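Side-chain contact in ESXA (Geobacillus thermodenitrificans, PDB 3ZBH), which has no established function but, as a WXG100 (ESAT-6 family) protein, is probably a substrate of type VII secretion: residues T84-E87 and D88-Q92. Numbering follows the deposited sequence.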
ATOM      1  N   THR B  84      11.731   2.783  24.904  1.00 20.76           N
ATOM      2  CA  THR B  84      12.852   2.573  25.816  1.00 21.98           C
ATOM      3  C   THR B  84      12.984   3.724  26.794  1.00 22.02           C
ATOM      4  O   THR B  84      13.216   3.495  27.986  1.00 20.36           O
ATOM      5  CB  THR B  84      14.167   2.358  25.062  1.00 24.83           C
ATOM      6  OG1 THR B  84      13.973   1.257  24.187  1.00 25.77           O
ATOM      7  CG2 THR B  84      15.365   2.052  26.040  1.00 25.37           C
ATOM      8  N   ILE B  85      12.797   4.943  26.289  1.00 21.54           N
ATOM      9  CA  ILE B  85      12.846   6.151  27.151  1.00 21.87           C
ATOM     10  C   ILE B  85      11.761   6.112  28.197  1.00 22.05           C
ATOM     11  O   ILE B  85      12.008   6.410  29.373  1.00 22.08           O
ATOM     12  CB  ILE B  85      12.779   7.429  26.308  1.00 21.40           C
ATOM     13  CG1 ILE B  85      14.173   7.652  25.678  1.00 23.42           C
ATOM     14  CG2 ILE B  85      12.299   8.634  27.151  1.00 21.38           C
ATOM     15  CD1 ILE B  85      14.221   8.674  24.539  1.00 24.00           C
ATOM     16  N   LEU B  86      10.568   5.717  27.775  1.00 21.35           N
ATOM     17  CA  LEU B  86       9.454   5.596  28.717  1.00 21.75           C
ATOM     18  C   LEU B  86       9.644   4.515  29.799  1.00 23.31           C
ATOM     19  O   LEU B  86       9.371   4.757  30.978  1.00 20.99           O
ATOM     20  CB  LEU B  86       8.132   5.403  27.963  1.00 21.74           C
ATOM     21  CG  LEU B  86       6.822   5.390  28.773  1.00 23.06           C
ATOM     22  CD1 LEU B  86       6.624   6.699  29.535  1.00 24.24           C
ATOM     23  CD2 LEU B  86       5.679   5.192  27.784  1.00 22.73           C
ATOM     24  N   GLU B  87      10.102   3.335  29.397  1.00 23.52           N
ATOM     25  CA  GLU B  87      10.426   2.262  30.355  1.00 24.91           C
ATOM     26  C   GLU B  87      11.461   2.718  31.398  1.00 25.12           C
ATOM     27  O   GLU B  87      11.316   2.485  32.629  1.00 23.38           O
ATOM     28  CB  GLU B  87      10.913   1.046  29.545  1.00 28.52           C
ATOM     29  CG  GLU B  87      11.308  -0.202  30.317  1.00 31.34           C
ATOM     30  CD  GLU B  87      11.559  -1.329  29.334  1.00 35.03           C
ATOM     31  OE1 GLU B  87      12.533  -1.263  28.562  1.00 38.17           O
ATOM     32  OE2 GLU B  87      10.725  -2.230  29.259  1.00 40.10           O
ATOM     33  N   ASP B  88      12.476   3.430  30.912  1.00 25.09           N
ATOM     34  CA  ASP B  88      13.509   3.965  31.772  1.00 27.88           C
ATOM     35  C   ASP B  88      12.945   4.989  32.736  1.00 26.98           C
ATOM     36  O   ASP B  88      13.158   4.899  33.945  1.00 30.22           O
ATOM     37  CB  ASP B  88      14.614   4.593  30.918  1.00 30.62           C
ATOM     38  CG  ASP B  88      15.492   3.551  30.281  1.00 36.53           C
ATOM     39  OD1 ASP B  88      15.389   2.374  30.689  1.00 38.58           O
ATOM     40  OD2 ASP B  88      16.282   3.899  29.379  1.00 42.55           O
ATOM     41  N   THR B  89      12.193   5.935  32.193  1.00 25.83           N
ATOM     42  CA  THR B  89      11.538   6.960  32.992  1.00 25.29           C
ATOM     43  C   THR B  89      10.684   6.308  34.078  1.00 30.14           C
ATOM     44  O   THR B  89      10.808   6.638  35.263  1.00 30.78           O
ATOM     45  CB  THR B  89      10.669   7.852  32.097  1.00 25.46           C
ATOM     46  OG1 THR B  89      11.494   8.500  31.099  1.00 24.09           O
ATOM     47  CG2 THR B  89       9.919   8.904  32.949  1.00 24.76           C
ATOM     48  N   ASP B  90       9.843   5.356  33.685  1.00 30.17           N
ATOM     49  CA  ASP B  90       9.026   4.641  34.681  1.00 34.45           C
ATOM     50  C   ASP B  90       9.840   3.913  35.775  1.00 32.21           C
ATOM     51  O   ASP B  90       9.458   3.948  36.945  1.00 38.62           O
ATOM     52  CB  ASP B  90       8.032   3.689  33.997  1.00 34.12           C
ATOM     53  CG  ASP B  90       6.918   4.415  33.269  1.00 40.31           C
ATOM     54  OD1 ASP B  90       6.812   5.656  33.423  1.00 41.81           O
ATOM     55  OD2 ASP B  90       6.120   3.736  32.544  1.00 40.75           O
ATOM     56  N   GLN B  91      10.936   3.269  35.396  1.00 34.16           N
ATOM     57  CA  GLN B  91      11.821   2.515  36.322  1.00 38.93           C
ATOM     58  C   GLN B  91      12.606   3.414  37.261  1.00 42.94           C
ATOM     59  O   GLN B  91      12.813   3.086  38.440  1.00 41.69           O
ATOM     60  CB  GLN B  91      12.834   1.668  35.546  1.00 41.76           C
ATOM     61  CG  GLN B  91      12.362   0.273  35.165  1.00 51.27           C
ATOM     62  CD  GLN B  91      13.267  -0.396  34.134  1.00 54.33           C
ATOM     63  OE1 GLN B  91      12.850  -1.321  33.428  1.00 56.24           O
ATOM     64  NE2 GLN B  91      14.511   0.076  34.038  1.00 56.87           N
ATOM     65  N   GLN B  92      13.092   4.528  36.719  1.00 42.00           N
ATOM     66  CA  GLN B  92      13.732   5.559  37.533  1.00 41.61           C
ATOM     67  C   GLN B  92      12.822   6.007  38.660  1.00 42.45           C
ATOM     68  O   GLN B  92      13.233   5.982  39.819  1.00 44.07           O
ATOM     69  CB  GLN B  92      14.088   6.776  36.694  1.00 40.15           C
ATOM     70  CG  GLN B  92      15.222   6.551  35.722  1.00 35.91           C
ATOM     71  CD  GLN B  92      15.347   7.734  34.779  1.00 35.02           C
ATOM     72  OE1 GLN B  92      15.019   8.863  35.151  1.00 33.44           O
ATOM     73  NE2 GLN B  92      15.792   7.482  33.555  1.00 30.99           N
TER
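T89 doubles its grip on I85 one turn back in helix 48-95, the second helix of the WXG100 helical hairpin, near the C-terminal end of the chain. Its backbone N makes the regular i to i+4 bond to I85 O, and its hydroxyl OG1 donates to the same oxygen at 2.8 Å. With OG1 beside the backbone N (chi1 -60°), the hydroxyl leans back over the carbonyl and lies 40° out of its plane, on the face opposite that used by T89 N. Three further bonds, D88 N to T84 O, D90 N to L86 O and Q91 N to E87 O, link the two segments in the same i to i+4 pattern along this surface part of the helix.

Between the side chains of 84-87 and those of 88-92 the contacts are van der Waals. E87 and Q91 run side by side, their flat ends only 16° from parallel, and Q91 OE1 lies 3.6 Å from E87 CG; outside this pair, the E87 carboxylate is salt-bridged through OE1 to R15 on helix 11-45. D88 and T84 also lie side by side, with D88 OD2 3.9 Å from T84 CG2. With an alanine in place of D88 the carboxylate is gone, and the T84 methyl would probably lose the packing partner beside it. L86 and D90 both touch P11 of helix 11-45, and L86 CD1 is 4.0 Å from D90 OD1.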